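Side-chain contacts in Blr3880 protein (Bradyrhizobium japonicum, PDB 2OOD), which probably catalyses the zinc-dependent hydrolytic deamination of guanine to xanthine and ammonia: residues 333-336 with 337-340; 376-379 with 380-383; 440-443 with 444-448. All coordinates share one frame; numbering follows the deposited sequence.

From the N terminus the three contacts follow in series. None nests in or crosses another. Each joins residues only a few positions apart, so none closes a long loop. Contact 1 spans the N-cap and first turn of helix 335-352, which follows strand 320-323 of the TIM barrel. Contact 2 covers the end of helix 374-380 and the short link to helix 383-388. Contact 3 covers the last turns of helix 434-447. The three helices pack on one another. L339 of contact 1 meets F378 of contact 2 and M445 of contact 3, and F378 also packs on M445. Contacts 1 and 3 both reach the second subunit.

Contact 1: 333-336 with 337-340; sequences FSMI and SVLD
M335 and V338 lie side by side and point the same way from the first turn of a helix. M335 is a selenomethionine. Its chain is bent at both chi2 and chi3, and this folds the end back alongside V338. SE then lies 4.1 Å from V338 CG2, and the terminal CE approaches the other branch, CG1. The valine thus offers both methyls to the tail. CG2 of V338 also leans on the start of the turn, 3.4 Å from S334 O. One position on, L339 brings CG close to M335 O.

The arrangement is a helix N-terminus with S334 as its N-cap. With its OG anti to the backbone N (chi1 -174°), S334 accepts from I336 N at 3.2 Å. The N-H...O angle is 157°. This occupies an amide near the helix start, where no preceding turn supplies a carbonyl. OG also bonds to A130 O. S337 stands on the same side as the S334 side chain, its OG 4.1 Å from S334 CB. A water joins the two residues: it accepts from S334 N at 3.0 Å and lies 3.3 Å from S337 OG, to which it is also hydrogen-bonded. The first regular helical bond runs from V338 N to S334 O, 3.2 Å long. L339 N to M335 O and D340 N to I336 O continue it.

The turn follows the loop carrying the zinc ligand D326, and the V338 side chain is about 7 Å from that of D326. M335 also packs on T325 and on F75 of strand 70-81. The end of D340 leads away from this turn; OD1 accepts from N331 of the second subunit and makes a salt bridge with K344.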
ATOM      1  N   PHE A 333       7.329  -0.226  -7.744  1.00 32.93           N
ATOM      2  CA  PHE A 333       8.602  -0.745  -8.243  1.00 31.89           C
ATOM      3  C   PHE A 333       9.534  -1.200  -7.127  1.00 31.32           C
ATOM      4  O   PHE A 333      10.448  -1.985  -7.359  1.00 31.96           O
ATOM      5  CB  PHE A 333       9.334   0.316  -9.067  1.00 31.43           C
ATOM      6  CG  PHE A 333       9.269   0.097 -10.551  1.00 31.24           C
ATOM      7  CD1 PHE A 333       8.226   0.621 -11.307  1.00 30.41           C
ATOM      8  CD2 PHE A 333      10.257  -0.635 -11.197  1.00 30.81           C
ATOM      9  CE1 PHE A 333       8.173   0.416 -12.683  1.00 29.65           C
ATOM     10  CE2 PHE A 333      10.208  -0.844 -12.574  1.00 29.29           C
ATOM     11  CZ  PHE A 333       9.168  -0.318 -13.312  1.00 28.67           C
ATOM     12  N   SER A 334       9.309  -0.708  -5.917  1.00 30.89           N
ATOM     13  CA  SER A 334      10.171  -1.054  -4.799  1.00 31.49           C
ATOM     14  C   SER A 334       9.783  -2.289  -3.994  1.00 32.20           C
ATOM     15  O   SER A 334       8.606  -2.533  -3.744  1.00 32.32           O
ATOM     16  CB  SER A 334      10.272   0.135  -3.852  1.00 29.96           C
ATOM     17  OG  SER A 334      11.214  -0.131  -2.832  1.00 31.54           O
HETATM   18  N   MSE A 335      10.783  -3.062  -3.580  1.00 32.88           N
HETATM   19  CA  MSE A 335      10.543  -4.247  -2.770  1.00 34.15           C
HETATM   20  C   MSE A 335      10.097  -3.826  -1.372  1.00 34.84           C
HETATM   21  O   MSE A 335       9.539  -4.623  -0.620  1.00 36.05           O
HETATM   22  CB  MSE A 335      11.803  -5.101  -2.669  1.00 37.74           C
HETATM   23  CG  MSE A 335      12.209  -5.740  -3.975  1.00 42.77           C
HETATM   24 SE   MSE A 335      10.727  -6.691  -4.812  1.00 49.83          SE
HETATM   25  CE  MSE A 335      10.529  -8.135  -3.509  1.00 48.05           C
ATOM     26  N   ILE A 336      10.349  -2.569  -1.025  1.00 33.71           N
ATOM     27  CA  ILE A 336       9.942  -2.054   0.269  1.00 32.83           C
ATOM     28  C   ILE A 336       8.422  -1.917   0.257  1.00 33.44           C
ATOM     29  O   ILE A 336       7.760  -2.203   1.251  1.00 32.59           O
ATOM     30  CB  ILE A 336      10.589  -0.684   0.539  1.00 32.81           C
ATOM     31  CG1 ILE A 336      12.101  -0.846   0.633  1.00 33.46           C
ATOM     32  CG2 ILE A 336      10.065  -0.087   1.826  1.00 31.15           C
ATOM     33  CD1 ILE A 336      12.816   0.456   0.796  1.00 34.40           C
ATOM     34  N   SER A 337       7.875  -1.484  -0.876  1.00 33.63           N
ATOM     35  CA  SER A 337       6.433  -1.324  -1.026  1.00 33.26           C
ATOM     36  C   SER A 337       5.782  -2.693  -1.095  1.00 33.30           C
ATOM     37  O   SER A 337       4.645  -2.870  -0.662  1.00 34.61           O
ATOM     38  CB  SER A 337       6.108  -0.550  -2.299  1.00 34.28           C
ATOM     39  OG  SER A 337       6.577   0.783  -2.222  1.00 37.29           O
ATOM     40  N   VAL A 338       6.507  -3.656  -1.654  1.00 33.27           N
ATOM     41  CA  VAL A 338       6.018  -5.023  -1.768  1.00 33.41           C
ATOM     42  C   VAL A 338       5.879  -5.627  -0.374  1.00 34.21           C
ATOM     43  O   VAL A 338       4.917  -6.347  -0.103  1.00 33.68           O
ATOM     44  CB  VAL A 338       6.983  -5.906  -2.599  1.00 32.73           C
ATOM     45  CG1 VAL A 338       6.619  -7.370  -2.445  1.00 32.10           C
ATOM     46  CG2 VAL A 338       6.923  -5.505  -4.059  1.00 32.82           C
ATOM     47  N   LEU A 339       6.837  -5.328   0.505  1.00 32.70           N
ATOM     48  CA  LEU A 339       6.812  -5.842   1.870  1.00 32.92           C
ATOM     49  C   LEU A 339       5.638  -5.268   2.650  1.00 32.81           C
ATOM     50  O   LEU A 339       5.092  -5.933   3.530  1.00 33.01           O
ATOM     51  CB  LEU A 339       8.132  -5.537   2.594  1.00 32.52           C
ATOM     52  CG  LEU A 339       9.335  -6.383   2.145  1.00 33.11           C
ATOM     53  CD1 LEU A 339      10.619  -5.867   2.775  1.00 31.38           C
ATOM     54  CD2 LEU A 339       9.096  -7.841   2.510  1.00 31.70           C
ATOM     55  N   ASP A 340       5.246  -4.040   2.323  1.00 32.81           N
ATOM     56  CA  ASP A 340       4.116  -3.392   2.982  1.00 32.55           C
ATOM     57  C   ASP A 340       2.847  -4.214   2.735  1.00 33.76           C
ATOM     58  O   ASP A 340       2.131  -4.559   3.670  1.00 32.78           O
ATOM     59  CB  ASP A 340       3.940  -1.964   2.452  1.00 31.59           C
ATOM     60  CG  ASP A 340       2.595  -1.359   2.822  1.00 32.71           C
ATOM     61  OD1 ASP A 340       2.158  -1.521   3.974  1.00 32.65           O
ATOM     62  OD2 ASP A 340       1.973  -0.706   1.964  1.00 33.66           O
TER
HETATM   63  O   HOH W   1       7.525   1.666  -5.237  1.00 40.25           O

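Contact 2: 376-379 with 380-383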
ATOM      1  N   ARG A 376      11.843 -11.721   8.743  1.00 32.71           N
ATOM      2  CA  ARG A 376      11.305 -12.541   7.665  1.00 32.13           C
ATOM      3  C   ARG A 376      11.162 -11.763   6.359  1.00 31.87           C
ATOM      4  O   ARG A 376      11.467 -12.271   5.279  1.00 30.77           O
ATOM      5  CB  ARG A 376       9.939 -13.101   8.073  1.00 33.46           C
ATOM      6  CG  ARG A 376       9.977 -14.140   9.181  1.00 35.61           C
ATOM      7  CD  ARG A 376       8.581 -14.471   9.675  1.00 36.78           C
ATOM      8  NE  ARG A 376       8.580 -15.610  10.589  1.00 40.02           N
ATOM      9  CZ  ARG A 376       7.505 -16.052  11.234  1.00 40.04           C
ATOM     10  NH1 ARG A 376       6.341 -15.447  11.067  1.00 40.66           N
ATOM     11  NH2 ARG A 376       7.587 -17.103  12.039  1.00 40.08           N
ATOM     12  N   GLY A 377      10.690 -10.526   6.468  1.00 32.00           N
ATOM     13  CA  GLY A 377      10.500  -9.703   5.289  1.00 32.95           C
ATOM     14  C   GLY A 377      11.782  -9.354   4.565  1.00 34.03           C
ATOM     15  O   GLY A 377      11.863  -9.461   3.344  1.00 34.74           O
ATOM     16  N   PHE A 378      12.790  -8.930   5.314  1.00 35.02           N
ATOM     17  CA  PHE A 378      14.062  -8.563   4.719  1.00 35.28           C
ATOM     18  C   PHE A 378      14.939  -9.728   4.310  1.00 35.75           C
ATOM     19  O   PHE A 378      15.846  -9.565   3.497  1.00 36.10           O
ATOM     20  CB  PHE A 378      14.801  -7.611   5.641  1.00 32.98           C
ATOM     21  CG  PHE A 378      14.406  -6.197   5.425  1.00 33.35           C
ATOM     22  CD1 PHE A 378      14.811  -5.530   4.271  1.00 32.04           C
ATOM     23  CD2 PHE A 378      13.554  -5.547   6.312  1.00 32.67           C
ATOM     24  CE1 PHE A 378      14.375  -4.243   4.004  1.00 30.69           C
ATOM     25  CE2 PHE A 378      13.111  -4.253   6.049  1.00 31.44           C
ATOM     26  CZ  PHE A 378      13.522  -3.606   4.890  1.00 30.89           C
ATOM     27  N   TRP A 379      14.677 -10.899   4.878  1.00 35.62           N
ATOM     28  CA  TRP A 379      15.416 -12.086   4.504  1.00 35.73           C
ATOM     29  C   TRP A 379      14.832 -12.484   3.148  1.00 36.28           C
ATOM     30  O   TRP A 379      15.552 -12.895   2.246  1.00 37.89           O
ATOM     31  CB  TRP A 379      15.180 -13.204   5.519  1.00 35.95           C
ATOM     32  CG  TRP A 379      15.721 -14.550   5.071  1.00 36.09           C
ATOM     33  CD1 TRP A 379      17.008 -14.990   5.170  1.00 35.77           C
ATOM     34  CD2 TRP A 379      14.987 -15.603   4.427  1.00 35.81           C
ATOM     35  NE1 TRP A 379      17.121 -16.250   4.631  1.00 35.80           N
ATOM     36  CE2 TRP A 379      15.896 -16.648   4.169  1.00 35.57           C
ATOM     37  CE3 TRP A 379      13.651 -15.763   4.045  1.00 34.53           C
ATOM     38  CZ2 TRP A 379      15.508 -17.837   3.546  1.00 35.00           C
ATOM     39  CZ3 TRP A 379      13.267 -16.947   3.424  1.00 34.74           C
ATOM     40  CH2 TRP A 379      14.192 -17.965   3.182  1.00 35.28           C
ATOM     41  N   SER A 380      13.515 -12.334   3.007  1.00 36.04           N
ATOM     42  CA  SER A 380      12.811 -12.676   1.770  1.00 35.59           C
ATOM     43  C   SER A 380      13.199 -11.855   0.550  1.00 35.28           C
ATOM     44  O   SER A 380      13.150 -12.359  -0.564  1.00 36.15           O
ATOM     45  CB  SER A 380      11.297 -12.568   1.967  1.00 34.90           C
ATOM     46  OG  SER A 380      10.805 -13.643   2.743  1.00 34.94           O
ATOM     47  N   VAL A 381      13.567 -10.593   0.745  1.00 35.23           N
ATOM     48  CA  VAL A 381      13.953  -9.755  -0.384  1.00 34.93           C
ATOM     49  C   VAL A 381      15.466  -9.782  -0.624  1.00 35.04           C
ATOM     50  O   VAL A 381      15.977  -9.066  -1.484  1.00 34.35           O
ATOM     51  CB  VAL A 381      13.485  -8.294  -0.194  1.00 33.82           C
ATOM     52  CG1 VAL A 381      11.973  -8.249  -0.082  1.00 32.77           C
ATOM     53  CG2 VAL A 381      14.128  -7.698   1.040  1.00 34.55           C
ATOM     54  N   THR A 382      16.176 -10.611   0.142  1.00 34.61           N
ATOM     55  CA  THR A 382      17.620 -10.747  -0.014  1.00 33.28           C
ATOM     56  C   THR A 382      18.037 -12.212  -0.022  1.00 33.19           C
ATOM     57  O   THR A 382      17.780 -12.908  -0.997  1.00 33.27           O
ATOM     58  CB  THR A 382      18.406  -9.997   1.086  1.00 32.58           C
ATOM     59  OG1 THR A 382      18.158 -10.602   2.358  1.00 32.40           O
ATOM     60  CG2 THR A 382      18.003  -8.522   1.119  1.00 31.56           C
ATOM     61  N   LEU A 383      18.661 -12.692   1.053  1.00 33.60           N
ATOM     62  CA  LEU A 383      19.123 -14.083   1.096  1.00 34.41           C
ATOM     63  C   LEU A 383      18.061 -15.105   0.679  1.00 36.08           C
ATOM     64  O   LEU A 383      18.342 -16.037  -0.088  1.00 34.90           O
ATOM     65  CB  LEU A 383      19.657 -14.431   2.488  1.00 34.00           C
ATOM     66  CG  LEU A 383      20.305 -15.818   2.605  1.00 34.71           C
ATOM     67  CD1 LEU A 383      21.431 -15.958   1.590  1.00 33.87           C
ATOM     68  CD2 LEU A 383      20.833 -16.015   4.010  1.00 33.70           C
TER
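In S380, OG sits anti to the carbonyl carbon and beside the backbone N (chi1 -74°). This brings OG to R376 O, which the backbone N of S380 already reaches as the regular helical bond. In T382, OG1 lies between the backbone N and the carbonyl carbon (chi1 66°), which turns it back to F378 O. R376 O accepts from S380 OG at 3.0 Å and from S380 N at 3.1 Å. The two donors come from opposite faces of the carbonyl plane. T382 OG1 donates to F378 O in the carbonyl plane, 2.8 Å away.

The W379 indole crosses the L383 side chain obliquely, with CD1 3.8 Å from L383 CB. F378 and V381 lie side by side, CD1 to CG2 4.0 Å.

These residues end helix 374-380 and lead into helix 383-388. T382 is the N-cap residue of the second helix but makes no capping bond with its side chain. F15 meets the W379 ring edge-to-face, and the V381 backbone bonds to I76 of strand 70-81.

All eight residues are buried. At a helix end carbonyls run short of amide partners, and here the T382 hydroxyl supplies the proton for F378 O.

Contact 3: 440-443 with 444-448; sequences MLFA and VMMVG
The F442 ring meets two selenomethionines, M445 and M446, near the C-terminal end of helix 434-447. This helix packs beside helix 335-352 of the TIM-barrel domain.

The aromatic contacts come first. M446 CG lies over one face of the F442 ring, displaced toward the rim. It is 3.7 Å from the ring centroid and 23° off the normal, a CH-pi contact. The M446 chain bends at chi2 and chi3, which keeps SE near the same ring. It makes a Met-aromatic contact, 4.8 Å from the centroid and oblique to the normal. M445 makes a second one from a different direction. Its chain is extended beyond CG and crosses the phenylalanine at about a right angle. SE reaches F442 CD1 at 4.1 Å. F442 CG is anti to the backbone N (chi1 -169°), and this swings the end of the side chain toward the following turn, near M445 and M446. F442 also makes edge-to-face contacts with Y343 and with Y91 of the second subunit.

Van der Waals packing forms the next group. V444 lays CG2 close to M440 O and packs on I336. The end of M445 reaches L339 and F378, while A443 packs on H421 and Q422 of helix 418-422.

Backbone hydrogen bonds run through both segments. V444 N, M445 N and M446 N donate to M440 O, L441 O and F442 O. The last is 3.0 Å long and nearly straight, at 171°.

Polar links to the second subunit lie near this end of the segment: M446 O accepts from its N331, and G448 O from its R332. Within the chain, A443 O takes two donors: V447 N at 2.8 Å, and G448 N at 3.1 Å in a weak bond.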
HETATM    1  N   MSE A 440      13.831  -0.773  13.315  1.00 37.85           N
HETATM    2  CA  MSE A 440      13.763   0.369  12.397  1.00 38.06           C
HETATM    3  C   MSE A 440      13.480  -0.077  10.965  1.00 36.15           C
HETATM    4  O   MSE A 440      12.921   0.679  10.170  1.00 34.69           O
HETATM    5  CB  MSE A 440      15.071   1.159  12.410  1.00 40.90           C
HETATM    6  CG  MSE A 440      15.520   1.580  13.780  1.00 47.45           C
HETATM    7 SE   MSE A 440      17.036   2.804  13.707  1.00 54.05          SE
HETATM    8  CE  MSE A 440      16.698   3.765  15.366  1.00 54.39           C
ATOM      9  N   LEU A 441      13.893  -1.298  10.637  1.00 33.84           N
ATOM     10  CA  LEU A 441      13.667  -1.850   9.312  1.00 32.43           C
ATOM     11  C   LEU A 441      12.177  -2.126   9.134  1.00 32.94           C
ATOM     12  O   LEU A 441      11.649  -2.031   8.028  1.00 33.20           O
ATOM     13  CB  LEU A 441      14.477  -3.135   9.114  1.00 30.26           C
ATOM     14  CG  LEU A 441      15.984  -2.976   8.902  1.00 29.97           C
ATOM     15  CD1 LEU A 441      16.633  -4.340   8.846  1.00 28.25           C
ATOM     16  CD2 LEU A 441      16.255  -2.211   7.620  1.00 27.93           C
ATOM     17  N   PHE A 442      11.492  -2.464  10.220  1.00 32.60           N
ATOM     18  CA  PHE A 442      10.067  -2.702  10.117  1.00 32.87           C
ATOM     19  C   PHE A 442       9.382  -1.364   9.857  1.00 34.02           C
ATOM     20  O   PHE A 442       8.341  -1.305   9.211  1.00 34.67           O
ATOM     21  CB  PHE A 442       9.498  -3.314  11.397  1.00 32.09           C
ATOM     22  CG  PHE A 442       8.083  -3.806  11.245  1.00 32.04           C
ATOM     23  CD1 PHE A 442       7.805  -4.955  10.498  1.00 31.48           C
ATOM     24  CD2 PHE A 442       7.017  -3.096  11.787  1.00 30.38           C
ATOM     25  CE1 PHE A 442       6.485  -5.381  10.295  1.00 29.55           C
ATOM     26  CE2 PHE A 442       5.695  -3.522  11.583  1.00 28.50           C
ATOM     27  CZ  PHE A 442       5.439  -4.660  10.837  1.00 28.74           C
ATOM     28  N   ALA A 443       9.962  -0.288  10.376  1.00 33.43           N
ATOM     29  CA  ALA A 443       9.395   1.033  10.165  1.00 32.41           C
ATOM     30  C   ALA A 443       9.669   1.460   8.723  1.00 33.31           C
ATOM     31  O   ALA A 443       8.900   2.219   8.142  1.00 35.22           O
ATOM     32  CB  ALA A 443      10.002   2.023  11.133  1.00 32.72           C
ATOM     33  N   VAL A 444      10.771   0.984   8.147  1.00 32.45           N
ATOM     34  CA  VAL A 444      11.092   1.310   6.765  1.00 32.24           C
ATOM     35  C   VAL A 444      10.008   0.695   5.888  1.00 34.62           C
ATOM     36  O   VAL A 444       9.454   1.357   5.014  1.00 34.05           O
ATOM     37  CB  VAL A 444      12.454   0.734   6.351  1.00 30.66           C
ATOM     38  CG1 VAL A 444      12.568   0.704   4.847  1.00 27.90           C
ATOM     39  CG2 VAL A 444      13.564   1.577   6.932  1.00 28.03           C
HETATM   40  N   MSE A 445       9.712  -0.577   6.151  1.00 36.67           N
HETATM   41  CA  MSE A 445       8.693  -1.344   5.432  1.00 38.26           C
HETATM   42  C   MSE A 445       7.291  -0.746   5.496  1.00 37.97           C
HETATM   43  O   MSE A 445       6.663  -0.490   4.469  1.00 37.32           O
HETATM   44  CB  MSE A 445       8.565  -2.754   6.014  1.00 41.24           C
HETATM   45  CG  MSE A 445       9.621  -3.766   5.663  1.00 47.31           C
HETATM   46 SE   MSE A 445       9.264  -5.389   6.723  1.00 50.23          SE
HETATM   47  CE  MSE A 445      10.610  -6.579   5.959  1.00 55.74           C
HETATM   48  N   MSE A 446       6.803  -0.550   6.719  1.00 36.41           N
HETATM   49  CA  MSE A 446       5.446  -0.070   6.953  1.00 35.81           C
HETATM   50  C   MSE A 446       5.180   1.430   7.020  1.00 36.24           C
HETATM   51  O   MSE A 446       4.107   1.874   6.617  1.00 36.08           O
HETATM   52  CB  MSE A 446       4.897  -0.715   8.228  1.00 37.21           C
HETATM   53  CG  MSE A 446       5.169  -2.203   8.359  1.00 40.91           C
HETATM   54 SE   MSE A 446       4.563  -3.275   6.838  1.00 49.02          SE
HETATM   55  CE  MSE A 446       2.662  -2.812   6.870  1.00 44.89           C
ATOM     56  N   VAL A 447       6.118   2.219   7.536  1.00 34.29           N
ATOM     57  CA  VAL A 447       5.882   3.656   7.624  1.00 32.89           C
ATOM     58  C   VAL A 447       6.543   4.447   6.504  1.00 32.69           C
ATOM     59  O   VAL A 447       6.106   5.553   6.185  1.00 32.73           O
ATOM     60  CB  VAL A 447       6.347   4.221   8.975  1.00 31.83           C
ATOM     61  CG1 VAL A 447       5.901   5.655   9.115  1.00 30.56           C
ATOM     62  CG2 VAL A 447       5.782   3.392  10.097  1.00 31.33           C
ATOM     63  N   GLY A 448       7.587   3.878   5.903  1.00 32.96           N
ATOM     64  CA  GLY A 448       8.279   4.554   4.817  1.00 34.77           C
ATOM     65  C   GLY A 448       8.005   3.941   3.452  1.00 35.58           C
ATOM     66  O   GLY A 448       7.054   3.176   3.291  1.00 36.07           O
TER